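PDB 6I28: ORF98 PTP-2 from Cydia pomonella granulosis virus, which probably acts as a dual-specificity protein phosphatase, removing phosphate from tyrosine and from serine or threonine side chains, possibly those of MAP kinases. Local coordinates for residues 100-105 with 113-118; 117-120 with 124-127. All blocks are in the same frame, centred on the assembly; numbering follows the deposited sequence.

Both contacts use helix 110-123, but at different places along it. Contact 1 lies almost at the centre of the chain, where a strand of the five-stranded sheet meets the first half of the helix through apolar packing, with no hydrogen bond between the segments. Contact 2, about 12 Å away between centres, is only partly buried: there the chain leaves the same helix and turns into helix 127-137, so a backbone hydrogen bond joins the apolar packing. Tyr117 and Tyr118 belong to both contacts. The two also touch directly, CG2 of Ile116 packing on CD1 of Tyr127 at 3.8 Å, so the apolar core runs on from the sheet toward the turn.

Contact 1: 100-105 with 113-118; sequences VLIHCH and TLAIYY
The strand-loop-helix unit that carries the cysteine phosphatase signature, with His103 and Cys104 leading into the loop and Arg110 closing it, is packed together here by Ile102 against Leu114 and Ala115. Strand 100-103 lies within the sheet, between strands 18-21 and 41-46, and Ile102 directs its CB toward helix 110-123. Its two branches divide the work. With chi1 at -54°, CG2 stands anti to the backbone N and reaches CD2 of Leu114 at 4.0 Å, while CG1 carries CD1 to Ala115. There the methyl rests on the helix backbone, CD1 of Ile102 being 4.1 Å from both N and CA of Ala115 and as near to its CB. A beta-branched residue suits the strand and offers two apolar arms; alanine is small enough to let one of them reach the main chain. Leu114 crosses Ile102 at about a right angle, meeting it with one methyl. No hydrogen bond spans the segments. At the strand's end, ND1 of His103 donates to the carbonyl O of Cys104 (3.0 Å, 162° at the hydrogen), near the imidazole plane and on a carbonyl lone pair. NE2 bonds Ser44 OG, so both ring nitrogens fix the imidazole. Cys104 touches Arg110 and Ser111 across the loop. This is the phosphate-binding P-loop framework of the HCX5R phosphatases, whose signature cysteine is the family's nucleophile.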
loop_
_atom_site.group_PDB
_atom_site.type_symbol
_atom_site.label_atom_id
_atom_site.label_comp_id
_atom_site.label_asym_id
_atom_site.label_seq_id
_atom_site.Cartn_x
_atom_site.Cartn_y
_atom_site.Cartn_z
ATOM N N VAL A 100 -5.772 6.952 -3.158
ATOM C CA VAL A 100 -4.323 6.828 -2.978
ATOM C C VAL A 100 -3.772 5.808 -3.972
ATOM O O VAL A 100 -4.292 4.696 -4.077
ATOM C CB VAL A 100 -3.965 6.400 -1.544
ATOM C CG1 VAL A 100 -2.487 6.437 -1.315
ATOM C CG2 VAL A 100 -4.608 7.284 -0.514
ATOM N N LEU A 101 -2.704 6.179 -4.665
ATOM C CA LEU A 101 -1.884 5.257 -5.432
ATOM C C LEU A 101 -0.703 4.869 -4.536
ATOM O O LEU A 101 0.112 5.710 -4.192
ATOM C CB LEU A 101 -1.391 5.852 -6.745
ATOM C CG LEU A 101 -0.270 5.032 -7.388
ATOM C CD1 LEU A 101 -0.763 3.558 -7.724
ATOM C CD2 LEU A 101 0.324 5.726 -8.619
ATOM N N ILE A 102 -0.605 3.599 -4.188
ATOM C CA ILE A 102 0.559 3.031 -3.506
ATOM C C ILE A 102 1.396 2.275 -4.544
ATOM O O ILE A 102 0.913 1.387 -5.258
ATOM C CB ILE A 102 0.175 2.080 -2.370
ATOM C CG1 ILE A 102 -0.776 2.707 -1.338
ATOM C CG2 ILE A 102 1.469 1.575 -1.659
ATOM C CD1 ILE A 102 -1.544 1.613 -0.577
ATOM N N HIS A 103 2.650 2.639 -4.702
ATOM C CA HIS A 103 3.470 2.023 -5.728
ATOM C C HIS A 103 4.866 1.680 -5.205
ATOM O O HIS A 103 5.418 2.342 -4.310
ATOM C CB HIS A 103 3.620 2.910 -6.982
ATOM C CG HIS A 103 4.702 3.958 -6.895
ATOM N ND1 HIS A 103 5.998 3.754 -7.319
ATOM C CD2 HIS A 103 4.664 5.232 -6.425
ATOM C CE1 HIS A 103 6.704 4.855 -7.127
ATOM N NE2 HIS A 103 5.921 5.764 -6.582
ATOM N N CYS A 104 5.447 0.659 -5.806
ATOM C CA CYS A 104 6.849 0.307 -5.664
ATOM C C CYS A 104 7.431 0.204 -7.063
ATOM O O CYS A 104 7.196 1.094 -7.907
ATOM C CB CYS A 104 7.010 -0.955 -4.821
ATOM S SG CYS A 104 6.069 -2.404 -5.281
ATOM N N HIS A 105 8.207 -0.837 -7.351
ATOM C CA HIS A 105 8.748 -1.020 -8.701
ATOM C C HIS A 105 7.916 -1.976 -9.544
ATOM O O HIS A 105 7.677 -1.702 -10.714
ATOM C CB HIS A 105 10.201 -1.492 -8.618
ATOM C CG HIS A 105 11.163 -0.370 -8.381
ATOM N ND1 HIS A 105 11.146 0.791 -9.122
ATOM C CD2 HIS A 105 12.136 -0.202 -7.460
ATOM C CE1 HIS A 105 12.086 1.611 -8.692
ATOM N NE2 HIS A 105 12.705 1.032 -7.685
ATOM N N THR A 113 1.849 -5.141 -0.009
ATOM C CA THR A 113 1.869 -5.374 1.427
ATOM C C THR A 113 1.153 -4.267 2.187
ATOM O O THR A 113 0.325 -4.517 3.066
ATOM C CB THR A 113 3.312 -5.553 1.876
ATOM O OG1 THR A 113 3.802 -6.830 1.396
ATOM C CG2 THR A 113 3.475 -5.569 3.425
ATOM N N LEU A 114 1.439 -3.001 1.862
ATOM C CA LEU A 114 0.728 -1.923 2.543
ATOM C C LEU A 114 -0.759 -1.895 2.226
ATOM O O LEU A 114 -1.570 -1.601 3.125
ATOM C CB LEU A 114 1.363 -0.570 2.217
ATOM C CG LEU A 114 0.772 0.709 2.826
ATOM C CD1 LEU A 114 0.746 0.610 4.331
ATOM C CD2 LEU A 114 1.540 1.954 2.355
ATOM N N ALA A 115 -1.134 -2.125 0.964
ATOM C CA ALA A 115 -2.550 -2.164 0.604
ATOM C C ALA A 115 -3.276 -3.253 1.374
ATOM O O ALA A 115 -4.358 -3.011 1.944
ATOM C CB ALA A 115 -2.690 -2.358 -0.893
ATOM N N ILE A 116 -2.671 -4.436 1.468
ATOM C CA ILE A 116 -3.302 -5.559 2.149
ATOM C C ILE A 116 -3.467 -5.215 3.615
ATOM O O ILE A 116 -4.504 -5.487 4.213
ATOM C CB ILE A 116 -2.482 -6.849 1.939
ATOM C CG1 ILE A 116 -2.572 -7.364 0.492
ATOM C CG2 ILE A 116 -2.915 -7.972 2.938
ATOM C CD1 ILE A 116 -1.743 -8.631 0.162
ATOM N N TYR A 117 -2.462 -4.573 4.206
ATOM C CA TYR A 117 -2.524 -4.246 5.622
ATOM C C TYR A 117 -3.591 -3.190 5.893
ATOM O O TYR A 117 -4.357 -3.296 6.868
ATOM C CB TYR A 117 -1.177 -3.712 6.099
ATOM C CG TYR A 117 -1.201 -3.312 7.577
ATOM C CD1 TYR A 117 -1.512 -4.191 8.550
ATOM C CD2 TYR A 117 -0.913 -2.024 7.959
ATOM C CE1 TYR A 117 -1.529 -3.835 9.916
ATOM C CE2 TYR A 117 -0.921 -1.610 9.284
ATOM C CZ TYR A 117 -1.237 -2.506 10.272
ATOM O OH TYR A 117 -1.260 -2.146 11.611
ATOM N N TYR A 118 -3.660 -2.157 5.045
ATOM C CA TYR A 118 -4.748 -1.221 5.160
ATOM C C TYR A 118 -6.101 -1.881 5.130
ATOM O O TYR A 118 -6.957 -1.544 5.948
ATOM C CB TYR A 118 -4.651 -0.127 4.095
ATOM C CG TYR A 118 -5.690 0.922 4.263
ATOM C CD1 TYR A 118 -5.479 1.940 5.183
ATOM C CD2 TYR A 118 -6.918 0.896 3.587
ATOM C CE1 TYR A 118 -6.398 2.896 5.404
ATOM C CE2 TYR A 118 -7.860 1.932 3.799
ATOM C CZ TYR A 118 -7.589 2.906 4.740
ATOM O OH TYR A 118 -8.463 3.932 5.038
#

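Contact 2: 117-120 with 124-127; sequences YYIM and QIDY
Met120 and Ile125 close the C-terminal end of helix 110-123 with the 6→1 hydrogen bond and positive-phi residue of a Schellman-like C-cap. The N-H of Ile125 reaches back to the carbonyl O of Met120 (3.0 Å, 155° at the hydrogen), in the carbonyl plane and on a lone pair, and Gln124, with its positive phi, makes the reversal possible. The side chains then part. Ile125 places CG1 between its backbone N and carbonyl carbon (chi1 64°), which turns the arm back over the helix end: CG1 packs 4.0 Å from CA of Met120, and CD1 meets CG2 of Ile119 at 4.1 Å, the two isoleucines lying side by side and pointing the same way. Met120 goes along the outgoing chain instead. Its CB and CG pass the carbonyl O of Ile125, the CB-to-O distance being 3.4 Å, and SD of Met120 comes 3.8 Å from CA of Tyr127. A bend at chi3 (52°) then folds CE over, to 3.9 Å from N of Tyr127. The sulfur sits at the edge of the Tyr127 ring, near its plane. A long, flexible methionine can follow such an irregular backbone. At the N-cap of helix 127-137, Asp126 accepts from Gln129 N through OD1, while Ala130 packs on Ile119, Met120 and Ile125. The chemistry implies a division of labour: one backbone N-H caps a carbonyl ending the first helix, one carboxylate oxygen caps an N-H starting the next, and apolar side chains pack the bend.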
loop_
_atom_site.group_PDB
_atom_site.type_symbol
_atom_site.label_atom_id
_atom_site.label_comp_id
_atom_site.label_asym_id
_atom_site.label_seq_id
_atom_site.Cartn_x
_atom_site.Cartn_y
_atom_site.Cartn_z
ATOM N N TYR A 117 -2.462 -4.573 4.206
ATOM C CA TYR A 117 -2.524 -4.246 5.622
ATOM C C TYR A 117 -3.591 -3.190 5.893
ATOM O O TYR A 117 -4.357 -3.296 6.868
ATOM C CB TYR A 117 -1.177 -3.712 6.099
ATOM C CG TYR A 117 -1.201 -3.312 7.577
ATOM C CD1 TYR A 117 -1.512 -4.191 8.550
ATOM C CD2 TYR A 117 -0.913 -2.024 7.959
ATOM C CE1 TYR A 117 -1.529 -3.835 9.916
ATOM C CE2 TYR A 117 -0.921 -1.610 9.284
ATOM C CZ TYR A 117 -1.237 -2.506 10.272
ATOM O OH TYR A 117 -1.260 -2.146 11.611
ATOM N N TYR A 118 -3.660 -2.157 5.045
ATOM C CA TYR A 118 -4.748 -1.221 5.160
ATOM C C TYR A 118 -6.101 -1.881 5.130
ATOM O O TYR A 118 -6.957 -1.544 5.948
ATOM C CB TYR A 118 -4.651 -0.127 4.095
ATOM C CG TYR A 118 -5.690 0.922 4.263
ATOM C CD1 TYR A 118 -5.479 1.940 5.183
ATOM C CD2 TYR A 118 -6.918 0.896 3.587
ATOM C CE1 TYR A 118 -6.398 2.896 5.404
ATOM C CE2 TYR A 118 -7.860 1.932 3.799
ATOM C CZ TYR A 118 -7.589 2.906 4.740
ATOM O OH TYR A 118 -8.463 3.932 5.038
ATOM N N ILE A 119 -6.300 -2.906 4.272
ATOM C CA ILE A 119 -7.593 -3.579 4.218
ATOM C C ILE A 119 -7.811 -4.498 5.420
ATOM O O ILE A 119 -8.915 -4.551 5.966
ATOM C CB ILE A 119 -7.663 -4.318 2.853
ATOM C CG1 ILE A 119 -7.772 -3.280 1.704
ATOM C CG2 ILE A 119 -8.812 -5.341 2.803
ATOM C CD1 ILE A 119 -7.820 -3.883 0.338
ATOM N N MET A 120 -6.758 -5.216 5.859
ATOM C CA MET A 120 -6.828 -6.009 7.070
ATOM C C MET A 120 -7.251 -5.178 8.260
ATOM O O MET A 120 -8.162 -5.554 8.996
ATOM C CB MET A 120 -5.471 -6.653 7.380
ATOM C CG MET A 120 -4.971 -7.638 6.392
ATOM S SD MET A 120 -3.284 -8.141 6.743
ATOM C CE MET A 120 -3.412 -8.627 8.451
ATOM N N GLN A 124 -10.762 -5.288 9.816
ATOM C CA GLN A 124 -10.507 -6.262 10.861
ATOM C C GLN A 124 -10.723 -7.663 10.303
ATOM O O GLN A 124 -11.596 -8.421 10.753
ATOM C CB GLN A 124 -11.372 -6.007 12.094
ATOM C CG GLN A 124 -10.958 -4.765 12.795
ATOM C CD GLN A 124 -9.624 -4.926 13.475
ATOM O OE1 GLN A 124 -9.452 -5.784 14.332
ATOM N NE2 GLN A 124 -8.677 -4.071 13.116
ATOM N N ILE A 125 -9.934 -7.987 9.279
ATOM C CA ILE A 125 -9.939 -9.305 8.656
ATOM C C ILE A 125 -8.491 -9.783 8.546
ATOM O O ILE A 125 -7.556 -9.000 8.551
ATOM C CB ILE A 125 -10.627 -9.327 7.264
ATOM C CG1 ILE A 125 -9.888 -8.471 6.232
ATOM C CG2 ILE A 125 -12.039 -8.800 7.346
ATOM C CD1 ILE A 125 -10.596 -8.397 4.825
ATOM N N ASP A 126 -8.303 -11.100 8.444
ATOM C CA ASP A 126 -6.946 -11.631 8.523
ATOM C C ASP A 126 -6.219 -11.532 7.187
ATOM O O ASP A 126 -6.781 -11.117 6.168
ATOM C CB ASP A 126 -6.967 -13.089 8.994
ATOM C CG ASP A 126 -7.618 -14.010 8.005
ATOM O OD1 ASP A 126 -8.023 -13.625 6.889
ATOM O OD2 ASP A 126 -7.735 -15.170 8.362
ATOM N N TYR A 127 -4.946 -11.936 7.176
ATOM C CA TYR A 127 -4.143 -11.770 5.977
ATOM C C TYR A 127 -4.723 -12.516 4.784
ATOM O O TYR A 127 -4.841 -11.956 3.692
ATOM C CB TYR A 127 -2.717 -12.214 6.211
ATOM C CG TYR A 127 -1.922 -12.290 4.922
ATOM C CD1 TYR A 127 -1.380 -11.153 4.374
ATOM C CD2 TYR A 127 -1.726 -13.494 4.235
ATOM C CE1 TYR A 127 -0.667 -11.181 3.208
ATOM C CE2 TYR A 127 -0.975 -13.512 3.030
ATOM C CZ TYR A 127 -0.460 -12.351 2.536
ATOM O OH TYR A 127 0.263 -12.325 1.367
#